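PDB 6QDI: PA14 domain-containing protein from Clostridium clariflavum, which probably senses plant-biomass sugars outside the cell through tandem calcium-binding PA14 domains, as part of a membrane-bound RsgI-type anti-sigma factor linked to cellulosome regulation. Local coordinates for residues 52-63 with 94-105. Numbering follows the deposited sequence. Where two conformers were deposited one is given.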
loop_
_atom_site.group_PDB
_atom_site.type_symbol
_atom_site.label_atom_id
_atom_site.label_comp_id
_atom_site.label_asym_id
_atom_site.label_seq_id
_atom_site.Cartn_x
_atom_site.Cartn_y
_atom_site.Cartn_z
ATOM N N LYS A 52 4.766 -13.686 -16.929
ATOM C CA LYS A 52 4.196 -14.314 -18.128
ATOM C C LYS A 52 3.567 -15.640 -17.773
ATOM O O LYS A 52 3.977 -16.277 -16.795
ATOM C CB LYS A 52 5.262 -14.561 -19.171
ATOM C CG LYS A 52 6.074 -13.353 -19.536
ATOM C CD LYS A 52 5.343 -12.401 -20.437
ATOM C CE LYS A 52 6.355 -11.444 -21.114
ATOM N NZ LYS A 52 5.683 -10.485 -22.008
ATOM N N ILE A 53 2.577 -16.006 -18.573
ATOM C CA ILE A 53 1.883 -17.299 -18.459
ATOM C C ILE A 53 1.934 -18.012 -19.807
ATOM O O ILE A 53 1.766 -17.370 -20.843
ATOM C CB ILE A 53 0.441 -17.132 -17.932
ATOM C CG1 ILE A 53 -0.227 -18.477 -17.687
ATOM C CG2 ILE A 53 -0.391 -16.286 -18.850
ATOM C CD1 ILE A 53 -1.532 -18.353 -16.924
ATOM N N ARG A 54 2.177 -19.329 -19.746
ATOM C CA ARG A 54 2.341 -20.173 -20.939
ATOM C C ARG A 54 1.318 -21.300 -20.914
ATOM O O ARG A 54 1.530 -22.284 -20.215
ATOM C CB ARG A 54 3.745 -20.791 -20.983
ATOM C CG ARG A 54 3.941 -21.782 -22.128
ATOM C CD ARG A 54 5.347 -22.343 -22.143
ATOM N NE ARG A 54 5.662 -23.131 -20.963
ATOM C CZ ARG A 54 4.907 -24.100 -20.460
ATOM N NH1 ARG A 54 3.682 -24.346 -20.938
ATOM N NH2 ARG A 54 5.343 -24.766 -19.400
ATOM N N PRO A 55 0.227 -21.199 -21.686
ATOM C CA PRO A 55 -0.707 -22.314 -21.738
ATOM C C PRO A 55 -0.168 -23.453 -22.591
ATOM O O PRO A 55 0.623 -23.226 -23.502
ATOM C CB PRO A 55 -1.930 -21.722 -22.427
ATOM C CG PRO A 55 -1.357 -20.639 -23.285
ATOM C CD PRO A 55 -0.200 -20.074 -22.524
ATOM N N LEU A 56 -0.650 -24.650 -22.306
ATOM C CA LEU A 56 -0.222 -25.826 -23.028
ATOM C C LEU A 56 -1.028 -26.024 -24.315
ATOM O O LEU A 56 -0.544 -26.725 -25.206
ATOM C CB LEU A 56 -0.345 -27.099 -22.156
ATOM C CG LEU A 56 0.790 -27.419 -21.189
ATOM C CD1 LEU A 56 0.972 -26.330 -20.161
ATOM C CD2 LEU A 56 0.574 -28.757 -20.511
ATOM N N TYR A 57 -2.252 -25.508 -24.405
ATOM C CA TYR A 57 -3.176 -25.800 -25.506
ATOM C C TYR A 57 -3.699 -24.552 -26.188
ATOM O O TYR A 57 -3.751 -23.474 -25.566
ATOM C CB TYR A 57 -4.361 -26.628 -24.989
ATOM C CG TYR A 57 -3.925 -27.843 -24.162
ATOM C CD1 TYR A 57 -3.433 -28.978 -24.768
ATOM C CD2 TYR A 57 -4.007 -27.828 -22.759
ATOM C CE1 TYR A 57 -3.019 -30.080 -24.015
ATOM C CE2 TYR A 57 -3.600 -28.911 -21.995
ATOM C CZ TYR A 57 -3.112 -30.030 -22.615
ATOM O OH TYR A 57 -2.721 -31.117 -21.865
ATOM N N SER A 58 -4.072 -24.696 -27.469
ATOM C CA SER A 58 -4.786 -23.669 -28.250
ATOM C C SER A 58 -6.295 -23.796 -28.051
ATOM O O SER A 58 -7.002 -24.460 -28.795
ATOM C CB SER A 58 -4.385 -23.698 -29.732
ATOM O OG SER A 58 -3.005 -23.422 -29.849
ATOM N N GLU A 59 -6.756 -23.217 -26.935
ATOM C CA GLU A 59 -8.101 -23.436 -26.424
ATOM C C GLU A 59 -8.585 -22.195 -25.687
ATOM O O GLU A 59 -7.783 -21.316 -25.311
ATOM C CB GLU A 59 -8.108 -24.659 -25.462
ATOM C CG GLU A 59 -7.869 -25.974 -26.176
ATOM C CD GLU A 59 -7.868 -27.208 -25.286
ATOM O OE1 GLU A 59 -7.877 -27.075 -24.045
ATOM O OE2 GLU A 59 -7.810 -28.327 -25.860
ATOM N N GLU A 60 -9.904 -22.112 -25.523
ATOM C CA GLU A 60 -10.511 -21.133 -24.604
ATOM C C GLU A 60 -10.226 -21.574 -23.173
ATOM O O GLU A 60 -10.714 -22.621 -22.720
ATOM C CB GLU A 60 -12.010 -20.975 -24.823
ATOM C CG GLU A 60 -12.552 -19.801 -24.042
ATOM C CD GLU A 60 -14.014 -19.532 -24.268
ATOM O OE1 GLU A 60 -14.807 -20.498 -24.208
ATOM O OE2 GLU A 60 -14.384 -18.343 -24.430
ATOM N N TYR A 61 -9.501 -20.716 -22.449
ATOM C CA TYR A 61 -9.211 -20.939 -21.025
ATOM C C TYR A 61 -10.194 -20.194 -20.166
ATOM O O TYR A 61 -10.632 -19.085 -20.505
ATOM C CB TYR A 61 -7.788 -20.486 -20.694
ATOM C CG TYR A 61 -6.763 -21.539 -21.021
ATOM C CD1 TYR A 61 -6.339 -21.745 -22.337
ATOM C CD2 TYR A 61 -6.252 -22.371 -20.042
ATOM C CE1 TYR A 61 -5.428 -22.730 -22.648
ATOM C CE2 TYR A 61 -5.328 -23.365 -20.359
ATOM C CZ TYR A 61 -4.908 -23.538 -21.663
ATOM O OH TYR A 61 -3.980 -24.497 -22.018
ATOM N N THR A 62 -10.578 -20.838 -19.063
ATOM C CA THR A 62 -11.278 -20.174 -17.970
ATOM C C THR A 62 -10.324 -19.995 -16.816
ATOM O O THR A 62 -9.601 -20.942 -16.475
ATOM C CB THR A 62 -12.489 -20.991 -17.498
ATOM O OG1 THR A 62 -13.366 -21.190 -18.610
ATOM C CG2 THR A 62 -13.255 -20.268 -16.404
ATOM N N PHE A 63 -10.266 -18.769 -16.276
ATOM C CA PHE A 63 -9.533 -18.472 -15.056
ATOM C C PHE A 63 -10.520 -18.288 -13.922
ATOM O O PHE A 63 -11.555 -17.614 -14.125
ATOM C CB PHE A 63 -8.646 -17.222 -15.234
ATOM C CG PHE A 63 -7.497 -17.486 -16.188
ATOM C CD1 PHE A 63 -7.649 -17.324 -17.571
ATOM C CD2 PHE A 63 -6.299 -17.958 -15.725
ATOM C CE1 PHE A 63 -6.627 -17.656 -18.435
ATOM C CE2 PHE A 63 -5.273 -18.249 -16.574
ATOM C CZ PHE A 63 -5.415 -18.089 -17.930
ATOM N N GLY A 94 -13.205 -15.581 -15.569
ATOM C CA GLY A 94 -13.055 -14.867 -16.836
ATOM C C GLY A 94 -12.487 -15.844 -17.858
ATOM O O GLY A 94 -11.731 -16.761 -17.513
ATOM N N LYS A 95 -12.843 -15.632 -19.130
ATOM C CA LYS A 95 -12.439 -16.545 -20.204
ATOM C C LYS A 95 -11.624 -15.797 -21.241
ATOM O O LYS A 95 -11.870 -14.593 -21.477
ATOM C CB LYS A 95 -13.681 -17.155 -20.856
ATOM C CG LYS A 95 -14.444 -18.088 -19.929
ATOM C CD LYS A 95 -15.505 -18.872 -20.667
ATOM C CE LYS A 95 -16.757 -18.057 -20.840
ATOM N NZ LYS A 95 -17.889 -18.973 -21.146
ATOM N N ILE A 96 -10.691 -16.507 -21.873
ATOM C CA ILE A 96 -9.880 -15.931 -22.957
ATOM C C ILE A 96 -9.266 -17.057 -23.797
ATOM O O ILE A 96 -8.820 -18.079 -23.244
ATOM C CB ILE A 96 -8.774 -14.994 -22.406
ATOM C CG1 ILE A 96 -8.013 -14.297 -23.545
ATOM C CG2 ILE A 96 -7.854 -15.706 -21.439
ATOM C CD1 ILE A 96 -7.220 -13.114 -23.046
ATOM N N TYR A 97 -9.283 -16.896 -25.118
ATOM C CA TYR A 97 -8.648 -17.826 -26.025
ATOM C C TYR A 97 -7.141 -17.600 -26.049
ATOM O O TYR A 97 -6.702 -16.473 -26.221
ATOM C CB TYR A 97 -9.210 -17.643 -27.427
ATOM C CG TYR A 97 -8.680 -18.690 -28.333
ATOM C CD1 TYR A 97 -9.245 -19.945 -28.343
ATOM C CD2 TYR A 97 -7.570 -18.455 -29.099
ATOM C CE1 TYR A 97 -8.750 -20.929 -29.138
ATOM C CE2 TYR A 97 -7.059 -19.445 -29.900
ATOM C CZ TYR A 97 -7.657 -20.686 -29.888
ATOM O OH TYR A 97 -7.219 -21.721 -30.687
ATOM N N LEU A 98 -6.355 -18.663 -25.879
ATOM C CA LEU A 98 -4.903 -18.591 -25.889
ATOM C C LEU A 98 -4.360 -19.665 -26.827
ATOM O O LEU A 98 -5.033 -20.672 -27.072
ATOM C CB LEU A 98 -4.323 -18.739 -24.494
ATOM C CG LEU A 98 -4.859 -17.785 -23.413
ATOM C CD1 LEU A 98 -4.337 -18.200 -22.059
ATOM C CD2 LEU A 98 -4.434 -16.370 -23.699
ATOM N N GLU A 99 -3.153 -19.425 -27.326
ATOM C CA GLU A 99 -2.458 -20.334 -28.213
ATOM C C GLU A 99 -1.393 -21.139 -27.477
ATOM O O GLU A 99 -0.596 -20.617 -26.682
ATOM C CB GLU A 99 -1.763 -19.539 -29.326
ATOM C CG GLU A 99 -2.707 -18.790 -30.248
ATOM C CD GLU A 99 -1.997 -18.152 -31.451
ATOM O OE1 GLU A 99 -1.746 -18.814 -32.383
ATOM O OE2 GLU A 99 -1.776 -16.914 -31.310
ATOM N N ALA A 100 -1.312 -22.412 -27.842
ATOM C CA ALA A 100 -0.353 -23.304 -27.269
ATOM C C ALA A 100 1.069 -22.821 -27.296
ATOM O O ALA A 100 1.557 -22.427 -28.343
ATOM C CB ALA A 100 -0.444 -24.629 -27.991
ATOM N N GLY A 101 1.741 -22.837 -26.152
ATOM C CA GLY A 101 3.137 -22.522 -26.067
ATOM C C GLY A 101 3.530 -21.072 -26.130
ATOM O O GLY A 101 4.706 -20.737 -25.951
ATOM N N LYS A 102 2.559 -20.194 -26.341
ATOM C CA LYS A 102 2.843 -18.765 -26.457
ATOM C C LYS A 102 2.899 -18.119 -25.058
ATOM O O LYS A 102 2.153 -18.509 -24.152
ATOM C CB LYS A 102 1.759 -18.107 -27.321
ATOM C CG LYS A 102 1.971 -16.632 -27.612
ATOM C CD LYS A 102 1.045 -16.099 -28.699
ATOM C CE LYS A 102 1.657 -14.884 -29.381
ATOM N NZ LYS A 102 0.622 -14.044 -30.031
ATOM N N LEU A 103 3.831 -17.184 -24.881
ATOM C CA LEU A 103 3.939 -16.462 -23.618
ATOM C C LEU A 103 3.027 -15.252 -23.636
ATOM O O LEU A 103 3.096 -14.425 -24.562
ATOM C CB LEU A 103 5.356 -15.957 -23.388
ATOM C CG LEU A 103 6.379 -17.024 -23.089
ATOM C CD1 LEU A 103 7.793 -16.473 -23.249
ATOM C CD2 LEU A 103 6.162 -17.563 -21.692
ATOM N N TYR A 104 2.229 -15.111 -22.600
ATOM C CA TYR A 104 1.322 -13.998 -22.455
ATOM C C TYR A 104 1.603 -13.237 -21.179
ATOM O O TYR A 104 1.954 -13.812 -20.166
ATOM C CB TYR A 104 -0.104 -14.480 -22.401
ATOM C CG TYR A 104 -0.570 -15.132 -23.684
ATOM C CD1 TYR A 104 -1.096 -14.354 -24.724
ATOM C CD2 TYR A 104 -0.534 -16.501 -23.866
ATOM C CE1 TYR A 104 -1.539 -14.911 -25.909
ATOM C CE2 TYR A 104 -0.994 -17.078 -25.044
ATOM C CZ TYR A 104 -1.501 -16.279 -26.062
ATOM O OH TYR A 104 -1.947 -16.859 -27.239
ATOM N N ASP A 105 1.411 -11.925 -21.216
ATOM C CA ASP A 105 1.467 -11.152 -20.005
ATOM C C ASP A 105 0.378 -11.607 -19.029
ATOM O O ASP A 105 -0.735 -11.952 -19.440
ATOM C CB ASP A 105 1.265 -9.690 -20.322
ATOM C CG ASP A 105 2.441 -9.110 -21.084
ATOM O OD1 ASP A 105 3.589 -9.395 -20.685
ATOM O OD2 ASP A 105 2.212 -8.369 -22.013
HETATM O O HOH W 1 5.144 -12.147 -24.231
#
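Lys-52 and Asp-105 run alongside each other at one end of this contact, where the connections 54-58 and 99-103 cross together from one sheet to the other. A bend at chi2 (-76°) brings Lys-52 NZ to within 2.7 Å of Asp-105 OD1, met from above the carboxylate plane, and a water ties the same ammonium to Leu-103 O. Ile-53 N then bonds Tyr-104 O at 2.8 Å, and Tyr-104 N returns a bond to Ile-53 O. Pro-55 wedges in where the strands part: its CD meets the edge of the Tyr-104 ring, 3.8 Å from CD2, its CG presses on Leu-98 CB, and its O accepts Gly-101 N at 2.9 Å. Leu-98 CD2 and Lys-102 CG sandwich the Tyr-104 ring, which with the bond from Glu-99 N to Tyr-104 OH limits its movement. Ser-58 OG, turned back beside its own backbone N (chi1 -62°), receives Ala-100 N almost straight (177°, 2.8 Å) at the type II turn of residues 99-102. The antiparallel ladder resumes with a weak bond from Glu-59 N to Leu-98 O and is regular onward to Phe-63; Tyr-97, in the conformer described, lies against the backbone of Ser-58 to Glu-60, and on the other face the Phe-63 ring edge takes Ile-96 CG2 at 3.8 Å from CE1. Two sheets of the first PA14 domain are thus joined: strands 44-53 and 104-113 pair in one, 59-68 and 93-98 in the other, with Trp-123 packing on Ile-53, Tyr-61 and Phe-63, and Ile-75 on Phe-63, Ile-96 and Leu-98.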